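Local coordinates for ATP-dependent Clp protease proteolytic subunit (Plasmodium falciparum, PDB 4GM2), which is an inactive subunit of the apicoplast-localized caseinolytic protease complex and belongs to the S14 family of ATP-dependent serine peptidases, at residues P39-S42 and E43-S47; S23-S27 and K28-F32; S178-E182 and R183-F187. All blocks are in the same frame, centred on the assembly; numbering follows the deposited sequence.

Interaction 1. Residues P39-S42 and E43-S47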
ATOM      1  N   PRO A  39      22.274   2.440   4.187  1.00 73.24           N
ATOM      2  CA  PRO A  39      22.427   3.370   3.058  1.00 72.56           C
ATOM      3  C   PRO A  39      21.270   4.365   2.903  1.00 71.17           C
ATOM      4  O   PRO A  39      21.515   5.549   2.658  1.00 71.05           O
ATOM      5  CB  PRO A  39      22.498   2.439   1.847  1.00 73.94           C
ATOM      6  CG  PRO A  39      23.116   1.191   2.382  1.00 76.58           C
ATOM      7  CD  PRO A  39      22.717   1.076   3.832  1.00 75.76           C
ATOM      8  N   HIS A  40      20.034   3.894   3.064  1.00 70.64           N
ATOM      9  CA  HIS A  40      18.856   4.749   2.909  1.00 70.90           C
ATOM     10  C   HIS A  40      18.622   5.678   4.073  1.00 71.71           C
ATOM     11  O   HIS A  40      17.958   6.709   3.923  1.00 73.28           O
ATOM     12  CB  HIS A  40      17.608   3.914   2.641  1.00 71.01           C
ATOM     13  CG  HIS A  40      17.197   3.044   3.798  1.00 71.56           C
ATOM     14  ND1 HIS A  40      16.328   3.456   4.739  1.00 71.11           N
ATOM     15  CD2 HIS A  40      17.562   1.742   4.142  1.00 73.41           C
ATOM     16  CE1 HIS A  40      16.144   2.473   5.642  1.00 71.67           C
ATOM     17  NE2 HIS A  40      16.901   1.425   5.275  1.00 73.83           N
ATOM     18  N   ILE A  41      19.154   5.320   5.241  1.00 70.78           N
ATOM     19  CA  ILE A  41      19.015   6.144   6.444  1.00 66.84           C
ATOM     20  C   ILE A  41      19.850   7.416   6.328  1.00 67.26           C
ATOM     21  O   ILE A  41      19.362   8.509   6.622  1.00 64.79           O
ATOM     22  CB  ILE A  41      19.372   5.356   7.731  1.00 65.33           C
ATOM     23  CG1 ILE A  41      18.301   4.295   8.042  1.00 65.47           C
ATOM     24  CG2 ILE A  41      19.604   6.291   8.914  1.00 62.69           C
ATOM     25  CD1 ILE A  41      16.905   4.825   8.311  1.00 63.84           C
ATOM     26  N   SER A  42      21.098   7.271   5.883  1.00 71.19           N
ATOM     27  CA  SER A  42      21.993   8.419   5.725  1.00 71.40           C
ATOM     28  C   SER A  42      21.476   9.366   4.645  1.00 71.14           C
ATOM     29  O   SER A  42      21.662  10.580   4.728  1.00 73.80           O
ATOM     30  CB  SER A  42      23.436   7.976   5.447  1.00 72.52           C
ATOM     31  OG  SER A  42      23.523   7.113   4.327  1.00 76.46           O
ATOM     32  N   GLU A  43      20.804   8.800   3.649  1.00 72.59           N
ATOM     33  CA  GLU A  43      20.133   9.583   2.622  1.00 73.93           C
ATOM     34  C   GLU A  43      18.971  10.388   3.214  1.00 72.34           C
ATOM     35  O   GLU A  43      18.776  11.548   2.862  1.00 72.30           O
ATOM     36  CB  GLU A  43      19.639   8.662   1.515  1.00 80.22           C
ATOM     37  CG  GLU A  43      18.652   9.292   0.553  1.00 89.67           C
ATOM     38  CD  GLU A  43      17.908   8.246  -0.244  1.00102.78           C
ATOM     39  OE1 GLU A  43      18.532   7.610  -1.129  1.00104.71           O
ATOM     40  OE2 GLU A  43      16.700   8.055   0.027  1.00108.22           O
ATOM     41  N   GLN A  44      18.219   9.764   4.118  1.00 70.85           N
ATOM     42  CA  GLN A  44      17.084  10.406   4.777  1.00 68.90           C
ATOM     43  C   GLN A  44      17.500  11.534   5.719  1.00 67.00           C
ATOM     44  O   GLN A  44      16.828  12.564   5.784  1.00 66.64           O
ATOM     45  CB  GLN A  44      16.258   9.379   5.541  1.00 70.54           C
ATOM     46  CG  GLN A  44      15.332   8.555   4.670  1.00 76.28           C
ATOM     47  CD  GLN A  44      14.695   7.405   5.426  1.00 81.66           C
ATOM     48  OE1 GLN A  44      14.620   7.416   6.661  1.00 84.43           O
ATOM     49  NE2 GLN A  44      14.230   6.403   4.690  1.00 83.06           N
ATOM     50  N   ILE A  45      18.592  11.329   6.454  1.00 63.82           N
ATOM     51  CA  ILE A  45      19.137  12.350   7.346  1.00 60.33           C
ATOM     52  C   ILE A  45      19.546  13.592   6.553  1.00 60.94           C
ATOM     53  O   ILE A  45      19.161  14.711   6.901  1.00 63.50           O
ATOM     54  CB  ILE A  45      20.325  11.810   8.168  1.00 59.09           C
ATOM     55  CG1 ILE A  45      19.846  10.713   9.126  1.00 59.85           C
ATOM     56  CG2 ILE A  45      21.008  12.931   8.943  1.00 57.57           C
ATOM     57  CD1 ILE A  45      20.953   9.837   9.683  1.00 59.65           C
ATOM     58  N   ILE A  46      20.310  13.391   5.482  1.00 60.08           N
ATOM     59  CA  ILE A  46      20.725  14.495   4.619  1.00 60.09           C
ATOM     60  C   ILE A  46      19.509  15.192   3.999  1.00 61.19           C
ATOM     61  O   ILE A  46      19.437  16.423   3.982  1.00 63.57           O
ATOM     62  CB  ILE A  46      21.729  14.036   3.538  1.00 61.39           C
ATOM     63  CG1 ILE A  46      23.056  13.638   4.194  1.00 63.17           C
ATOM     64  CG2 ILE A  46      21.967  15.135   2.510  1.00 60.00           C
ATOM     65  CD1 ILE A  46      23.977  12.818   3.311  1.00 67.47           C
ATOM     66  N   SER A  47      18.548  14.405   3.515  1.00 61.16           N
ATOM     67  CA  SER A  47      17.335  14.962   2.923  1.00 61.90           C
ATOM     68  C   SER A  47      16.561  15.830   3.912  1.00 61.65           C
ATOM     69  O   SER A  47      16.107  16.916   3.558  1.00 61.17           O
ATOM     70  CB  SER A  47      16.436  13.857   2.378  1.00 62.67           C
ATOM     71  OG  SER A  47      17.026  13.262   1.240  1.00 67.17           O
TER
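Successive turns of helix 39-55 meet where Gln44, Ile45 and Ile46 follow His40, Ile41 and Ser42. The backbone bonds are the usual i to i+4 set: Ile45 N gives to Ile41 O at 2.9 Å and Ile46 N to Ser42 O at 3.2 Å, while Gln44 N reaches His40 O at 3.1 Å. The earliest of them, from Glu43 N to Pro39 O, is weak. Proline suits a helix's first turn, where the backbone N has no i-4 carbonyl within the helix to bond.

Among the polar side chains, His40 and Gln44 run alongside each other, both directed the same way at the exposed side. The amide nitrogen NE2 of Gln44 sits at the imidazole edge, 3.6 Å from ND1 of His40, with the two planes turned 57° apart. Ser47 folds back onto the helix: its OG donates to Glu43 O at 2.9 Å, on the opposite face of that carbonyl from its own backbone N. Glu43 is directed outward to Ser34 OG of the second subunit, a good use of a long acidic chain at an interface.

Apolar contact comes from branches. Ile41 CG2, set anti to its backbone N by chi1 of -70° for CG1, meets Ile45 CD1 at 3.9 Å. Ile45 and Ile46, both buried, also rest on Ile88 of helix 81-94. One side of these opening turns is buried and the other exposed, as befits the crossover helix of the beta-alpha-beta unit formed by strand 30-33, helix 39-55 and strand 61-67.

Interaction 2. Residues S23-S27 and K28-F32; sequences SLLLS and KRIIF
Ile30 turns CG2 to the side opposite its backbone N, with CG1 at chi1 -60°, and this lays the methyl against Leu25. In Phe32 CB itself faces the same leucine, and CG, standing opposite N (chi1 -178°), leads the ring away from it. Both meetings follow from a Schellman motif that closes the short helix 23-26 and turns the chain into strand 30-33.

Two backbone bonds define that motif. Ile30 N gives to Leu25 O at 2.9 Å, and Arg29 N gives to Leu26 O, also at 2.9 Å, closing a type I turn from Leu26 to Arg29. Arg29 is the C-prime residue and carries the positive phi (60°) that lets the chain reverse; this conformation costs more for a residue with a CB than for glycine. Leu25 O has a second donor in Lys28 N at 3.2 Å, and the two N-H groups approach from opposite faces of the carbonyl. Just before, Ser27 OG reaches back three residues to bond Leu24 O at 2.7 Å, the short hydroxyl being well matched to a nearby carbonyl at a helix end.

The long basic chains depart in separate directions. Lys28 reaches a salt bridge with Glu55 of the third subunit, whereas the guanidinium of Arg29 is bonded to the carbonyls of Leu52, Lys59 and Pro60. Leucine suits the inner corner: Leu25 CG lies 4.0 Å from Ile30 CG2, and its CD2, near the plane of the Phe32 ring at the edge, is 3.9 Å from Phe32 CB.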
ATOM      1  N   SER A  23       6.945  12.760   9.298  1.00112.38           N
ATOM      2  CA  SER A  23       6.704  14.170   8.992  1.00104.83           C
ATOM      3  C   SER A  23       6.238  14.920  10.237  1.00 98.13           C
ATOM      4  O   SER A  23       6.399  16.138  10.335  1.00 98.57           O
ATOM      5  CB  SER A  23       5.667  14.309   7.866  1.00108.41           C
ATOM      6  OG  SER A  23       5.453  15.667   7.503  1.00105.02           O
ATOM      7  N   LEU A  24       5.655  14.184  11.180  1.00 91.73           N
ATOM      8  CA  LEU A  24       5.177  14.761  12.434  1.00 86.04           C
ATOM      9  C   LEU A  24       6.354  15.206  13.309  1.00 81.54           C
ATOM     10  O   LEU A  24       6.319  16.280  13.914  1.00 80.17           O
ATOM     11  CB  LEU A  24       4.287  13.757  13.169  1.00 85.80           C
ATOM     12  CG  LEU A  24       3.106  14.296  13.979  1.00 85.50           C
ATOM     13  CD1 LEU A  24       2.109  15.049  13.112  1.00 84.54           C
ATOM     14  CD2 LEU A  24       2.418  13.150  14.696  1.00 86.10           C
ATOM     15  N   LEU A  25       7.402  14.387  13.354  1.00 76.21           N
ATOM     16  CA  LEU A  25       8.660  14.783  13.975  1.00 71.37           C
ATOM     17  C   LEU A  25       9.363  15.896  13.194  1.00 69.02           C
ATOM     18  O   LEU A  25       9.967  16.790  13.790  1.00 68.20           O
ATOM     19  CB  LEU A  25       9.578  13.574  14.152  1.00 71.22           C
ATOM     20  CG  LEU A  25       9.742  12.980  15.557  1.00 71.90           C
ATOM     21  CD1 LEU A  25       8.464  13.006  16.381  1.00 71.42           C
ATOM     22  CD2 LEU A  25      10.276  11.563  15.446  1.00 73.18           C
ATOM     23  N   LEU A  26       9.269  15.849  11.867  1.00 66.64           N
ATOM     24  CA  LEU A  26       9.837  16.896  11.020  1.00 65.23           C
ATOM     25  C   LEU A  26       9.202  18.260  11.243  1.00 67.18           C
ATOM     26  O   LEU A  26       9.886  19.281  11.146  1.00 68.87           O
ATOM     27  CB  LEU A  26       9.721  16.536   9.540  1.00 65.00           C
ATOM     28  CG  LEU A  26      10.945  16.036   8.780  1.00 63.42           C
ATOM     29  CD1 LEU A  26      10.695  16.249   7.301  1.00 64.53           C
ATOM     30  CD2 LEU A  26      12.226  16.741   9.208  1.00 62.44           C
ATOM     31  N   SER A  27       7.899  18.275  11.525  1.00 68.68           N
ATOM     32  CA  SER A  27       7.161  19.519  11.755  1.00 69.47           C
ATOM     33  C   SER A  27       7.694  20.283  12.974  1.00 69.72           C
ATOM     34  O   SER A  27       7.491  21.495  13.091  1.00 72.12           O
ATOM     35  CB  SER A  27       5.665  19.233  11.904  1.00 72.66           C
ATOM     36  OG  SER A  27       5.363  18.634  13.157  1.00 76.09           O
ATOM     37  N   LYS A  28       8.383  19.559  13.859  1.00 66.94           N
ATOM     38  CA  LYS A  28       8.998  20.108  15.066  1.00 65.01           C
ATOM     39  C   LYS A  28      10.511  20.281  14.902  1.00 64.29           C
ATOM     40  O   LYS A  28      11.227  20.558  15.876  1.00 64.39           O
ATOM     41  CB  LYS A  28       8.720  19.182  16.260  1.00 66.46           C
ATOM     42  CG  LYS A  28       7.252  19.020  16.618  1.00 70.96           C
ATOM     43  CD  LYS A  28       6.718  20.245  17.343  1.00 73.62           C
ATOM     44  CE  LYS A  28       5.223  20.406  17.128  1.00 76.97           C
ATOM     45  NZ  LYS A  28       4.724  21.654  17.774  1.00 79.48           N
ATOM     46  N   ARG A  29      10.993  20.112  13.671  1.00 62.79           N
ATOM     47  CA  ARG A  29      12.431  20.146  13.360  1.00 61.21           C
ATOM     48  C   ARG A  29      13.226  19.065  14.111  1.00 61.84           C
ATOM     49  O   ARG A  29      14.359  19.289  14.557  1.00 63.48           O
ATOM     50  CB  ARG A  29      13.019  21.544  13.586  1.00 60.27           C
ATOM     51  CG  ARG A  29      12.464  22.597  12.646  1.00 62.38           C
ATOM     52  CD  ARG A  29      13.055  23.976  12.905  1.00 64.40           C
ATOM     53  NE  ARG A  29      14.380  24.171  12.308  1.00 63.03           N
ATOM     54  CZ  ARG A  29      14.611  24.338  11.005  1.00 63.70           C
ATOM     55  NH1 ARG A  29      13.613  24.314  10.128  1.00 63.37           N
ATOM     56  NH2 ARG A  29      15.852  24.514  10.569  1.00 62.75           N
ATOM     57  N   ILE A  30      12.624  17.887  14.240  1.00 62.02           N
ATOM     58  CA  ILE A  30      13.295  16.747  14.860  1.00 62.46           C
ATOM     59  C   ILE A  30      13.681  15.698  13.816  1.00 60.13           C
ATOM     60  O   ILE A  30      12.865  15.284  12.992  1.00 63.07           O
ATOM     61  CB  ILE A  30      12.425  16.101  15.968  1.00 63.23           C
ATOM     62  CG1 ILE A  30      12.127  17.114  17.079  1.00 61.82           C
ATOM     63  CG2 ILE A  30      13.110  14.866  16.544  1.00 64.05           C
ATOM     64  CD1 ILE A  30      11.073  16.662  18.066  1.00 62.72           C
ATOM     65  N   ILE A  31      14.942  15.292  13.847  1.00 59.12           N
ATOM     66  CA  ILE A  31      15.394  14.111  13.115  1.00 58.62           C
ATOM     67  C   ILE A  31      15.746  13.068  14.168  1.00 60.00           C
ATOM     68  O   ILE A  31      16.602  13.308  15.036  1.00 63.05           O
ATOM     69  CB  ILE A  31      16.621  14.412  12.226  1.00 55.93           C
ATOM     70  CG1 ILE A  31      16.253  15.399  11.122  1.00 54.20           C
ATOM     71  CG2 ILE A  31      17.159  13.134  11.604  1.00 57.49           C
ATOM     72  CD1 ILE A  31      17.441  16.120  10.531  1.00 55.06           C
ATOM     73  N   PHE A  32      15.074  11.923  14.109  1.00 58.92           N
ATOM     74  CA  PHE A  32      15.302  10.868  15.092  1.00 61.18           C
ATOM     75  C   PHE A  32      15.972   9.650  14.459  1.00 62.22           C
ATOM     76  O   PHE A  32      15.304   8.815  13.852  1.00 65.97           O
ATOM     77  CB  PHE A  32      13.979  10.498  15.790  1.00 61.50           C
ATOM     78  CG  PHE A  32      14.107   9.439  16.863  1.00 62.47           C
ATOM     79  CD1 PHE A  32      15.331   9.169  17.483  1.00 62.07           C
ATOM     80  CD2 PHE A  32      12.981   8.733  17.281  1.00 62.76           C
ATOM     81  CE1 PHE A  32      15.430   8.200  18.473  1.00 62.96           C
ATOM     82  CE2 PHE A  32      13.074   7.765  18.271  1.00 64.37           C
ATOM     83  CZ  PHE A  32      14.300   7.500  18.870  1.00 64.56           C
TER

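Interaction 3. Residues S178-E182 and R183-F187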
ATOM      1  N   SER A 178      44.468   9.232  16.983  1.00103.66           N
ATOM      2  CA  SER A 178      45.009   8.115  16.204  1.00104.41           C
ATOM      3  C   SER A 178      45.420   6.965  17.124  1.00107.44           C
ATOM      4  O   SER A 178      45.193   5.795  16.804  1.00106.29           O
ATOM      5  CB  SER A 178      46.201   8.570  15.362  1.00105.66           C
ATOM      6  OG  SER A 178      46.668   7.526  14.526  1.00108.49           O
ATOM      7  N   ASN A 179      46.011   7.322  18.265  1.00111.05           N
ATOM      8  CA  ASN A 179      46.430   6.381  19.306  1.00116.39           C
ATOM      9  C   ASN A 179      45.258   5.620  19.930  1.00114.62           C
ATOM     10  O   ASN A 179      45.359   4.422  20.210  1.00115.79           O
ATOM     11  CB  ASN A 179      47.205   7.144  20.390  1.00120.92           C
ATOM     12  CG  ASN A 179      47.587   6.274  21.571  1.00125.56           C
ATOM     13  OD1 ASN A 179      48.525   5.479  21.496  1.00128.90           O
ATOM     14  ND2 ASN A 179      46.870   6.437  22.680  1.00125.51           N
ATOM     15  N   VAL A 180      44.150   6.325  20.140  1.00113.54           N
ATOM     16  CA  VAL A 180      42.977   5.759  20.800  1.00113.61           C
ATOM     17  C   VAL A 180      42.074   4.991  19.826  1.00112.35           C
ATOM     18  O   VAL A 180      41.127   4.320  20.244  1.00113.57           O
ATOM     19  CB  VAL A 180      42.190   6.849  21.569  1.00111.42           C
ATOM     20  CG1 VAL A 180      41.182   7.554  20.669  1.00109.47           C
ATOM     21  CG2 VAL A 180      41.506   6.255  22.786  1.00113.18           C
ATOM     22  N   LEU A 181      42.374   5.094  18.532  1.00110.37           N
ATOM     23  CA  LEU A 181      41.624   4.370  17.505  1.00108.52           C
ATOM     24  C   LEU A 181      42.299   3.056  17.105  1.00111.87           C
ATOM     25  O   LEU A 181      41.915   2.421  16.118  1.00109.84           O
ATOM     26  CB  LEU A 181      41.376   5.254  16.275  1.00104.77           C
ATOM     27  CG  LEU A 181      40.332   6.375  16.363  1.00103.13           C
ATOM     28  CD1 LEU A 181      40.127   7.015  14.999  1.00102.02           C
ATOM     29  CD2 LEU A 181      39.004   5.893  16.930  1.00101.90           C
ATOM     30  N   GLU A 182      43.303   2.654  17.881  1.00116.62           N
ATOM     31  CA  GLU A 182      43.961   1.360  17.701  1.00120.06           C
ATOM     32  C   GLU A 182      43.317   0.306  18.602  1.00120.75           C
ATOM     33  O   GLU A 182      43.669  -0.874  18.545  1.00124.10           O
ATOM     34  CB  GLU A 182      45.463   1.476  17.974  1.00124.51           C
ATOM     35  CG  GLU A 182      46.213   2.284  16.925  1.00127.95           C
ATOM     36  CD  GLU A 182      47.678   2.490  17.258  1.00134.28           C
ATOM     37  OE1 GLU A 182      48.145   3.645  17.173  1.00136.28           O
ATOM     38  OE2 GLU A 182      48.365   1.503  17.601  1.00139.59           O
ATOM     39  N   ARG A 183      42.369   0.751  19.425  1.00117.89           N
ATOM     40  CA  ARG A 183      41.601  -0.110  20.320  1.00117.78           C
ATOM     41  C   ARG A 183      40.151   0.353  20.330  1.00113.64           C
ATOM     42  O   ARG A 183      39.871   1.521  20.067  1.00113.42           O
ATOM     43  CB  ARG A 183      42.159  -0.034  21.747  1.00121.53           C
ATOM     44  CG  ARG A 183      43.508  -0.703  21.969  1.00126.21           C
ATOM     45  CD  ARG A 183      43.364  -2.204  22.165  1.00130.41           C
ATOM     46  NE  ARG A 183      44.651  -2.847  22.424  1.00137.10           N
ATOM     47  CZ  ARG A 183      45.493  -3.269  21.481  1.00139.01           C
ATOM     48  NH1 ARG A 183      45.199  -3.119  20.194  1.00136.20           N
ATOM     49  NH2 ARG A 183      46.638  -3.844  21.829  1.00142.99           N
ATOM     50  N   ASP A 184      39.229  -0.559  20.631  1.00113.43           N
ATOM     51  CA  ASP A 184      37.832  -0.193  20.871  1.00108.80           C
ATOM     52  C   ASP A 184      37.708   0.484  22.232  1.00109.51           C
ATOM     53  O   ASP A 184      38.225  -0.021  23.232  1.00114.30           O
ATOM     54  CB  ASP A 184      36.927  -1.428  20.822  1.00108.15           C
ATOM     55  CG  ASP A 184      36.700  -1.937  19.411  1.00106.87           C
ATOM     56  OD1 ASP A 184      36.923  -1.176  18.445  1.00105.57           O
ATOM     57  OD2 ASP A 184      36.283  -3.104  19.270  1.00107.84           O
ATOM     58  N   LYS A 185      37.029   1.628  22.266  1.00106.33           N
ATOM     59  CA  LYS A 185      36.850   2.369  23.512  1.00105.38           C
ATOM     60  C   LYS A 185      35.375   2.608  23.808  1.00102.57           C
ATOM     61  O   LYS A 185      34.625   3.071  22.949  1.00100.62           O
ATOM     62  CB  LYS A 185      37.615   3.696  23.471  1.00104.05           C
ATOM     63  CG  LYS A 185      38.013   4.224  24.843  1.00105.77           C
ATOM     64  CD  LYS A 185      38.823   5.505  24.730  1.00103.61           C
ATOM     65  CE  LYS A 185      39.267   6.026  26.089  1.00105.65           C
ATOM     66  NZ  LYS A 185      40.419   5.261  26.644  1.00108.37           N
ATOM     67  N   TYR A 186      34.963   2.280  25.029  1.00103.37           N
ATOM     68  CA  TYR A 186      33.575   2.457  25.441  1.00100.44           C
ATOM     69  C   TYR A 186      33.438   3.568  26.471  1.00 98.18           C
ATOM     70  O   TYR A 186      34.304   3.741  27.332  1.00101.93           O
ATOM     71  CB  TYR A 186      32.988   1.142  25.957  1.00105.32           C
ATOM     72  CG  TYR A 186      32.822   0.101  24.872  1.00109.36           C
ATOM     73  CD1 TYR A 186      33.857  -0.788  24.562  1.00111.38           C
ATOM     74  CD2 TYR A 186      31.633   0.011  24.142  1.00109.31           C
ATOM     75  CE1 TYR A 186      33.710  -1.739  23.562  1.00113.24           C
ATOM     76  CE2 TYR A 186      31.478  -0.938  23.141  1.00110.79           C
ATOM     77  CZ  TYR A 186      32.518  -1.807  22.855  1.00113.87           C
ATOM     78  OH  TYR A 186      32.363  -2.747  21.861  1.00117.34           O
ATOM     79  N   PHE A 187      32.350   4.323  26.363  1.00 91.88           N
ATOM     80  CA  PHE A 187      32.110   5.472  27.218  1.00 88.66           C
ATOM     81  C   PHE A 187      30.714   5.397  27.804  1.00 88.52           C
ATOM     82  O   PHE A 187      29.753   5.086  27.095  1.00 88.57           O
ATOM     83  CB  PHE A 187      32.205   6.772  26.411  1.00 85.48           C
ATOM     84  CG  PHE A 187      33.502   6.953  25.674  1.00 84.69           C
ATOM     85  CD1 PHE A 187      33.677   6.422  24.399  1.00 83.02           C
ATOM     86  CD2 PHE A 187      34.541   7.682  26.241  1.00 85.55           C
ATOM     87  CE1 PHE A 187      34.874   6.594  23.715  1.00 82.17           C
ATOM     88  CE2 PHE A 187      35.738   7.861  25.561  1.00 84.81           C
ATOM     89  CZ  PHE A 187      35.902   7.319  24.296  1.00 82.47           C
TER
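A tight helix-to-strand connection brings Val180 and Lys185 together as the chain passes from helix 174-180 into strand 185-188. Their side chains cross at about a right angle. Val180 CG2 does the touching, 3.4 Å from Lys185 CD and 4.0 Å from Lys185 CE, so the methyl meets the aliphatic shaft of the lysine. That shaft is straight as far as CE, then bends at chi4 (77°), which leaves Lys185 NZ beside the same methyl, 4.1 Å from Val180 CG2. A lysine is apt at this partly exposed site, since its methylenes can lie on a valine although the chain ends in a charge.

The strand entered here is an outer strand, within this chain, of a mixed sheet, where it runs antiparallel to strand 130-133. Lys185 and Phe187 are bonded through their backbones to Leu133 and Phe131, and Asp184 OD1 takes a hydrogen bond from Gln135 N. Leu181, turned away from the other half of the connection, is buried against Leu133 and against Ile163 of helix 148-170, so an apolar residue suits the inner side of the bend.

The outer side is polar. Arg183 doubles back on its own preceding peptide: a bend at chi2 (-82°) curls the chain until NH1 donates to Glu182 O at 3.2 Å. The bond is not straight, with an N-H...O angle of 137°, and the donor stands above the carbonyl plane while the oxygen is tilted from the guanidinium plane. Glu182 instead extends away from the connection, and its carboxylate OE2 remains 6.2 Å from Arg183 NH1, too far for a salt bridge although the charges are opposite.

Interaction 2 leads into the strand, and interaction 1 lies in the helix, of one beta-alpha-beta unit: their centres are about 14 Å apart, and Ile31 of the strand packs on the backbone of Ile45 in the helix. Both are partly buried and also face other subunits, so each combines isoleucine or leucine contacts with polar chains that reach across an interface. Interaction 3 lies on the far side of the chain's centre, centre to centre about 27 Å from interaction 1 and about 33 Å from interaction 2, in another sheet, and no other subunit touches it. Regular helical bonds hold 39-47, a helix-ending turn shapes 23-32, and across 178-187 there is one side-chain bond and one apolar touch, at the surface.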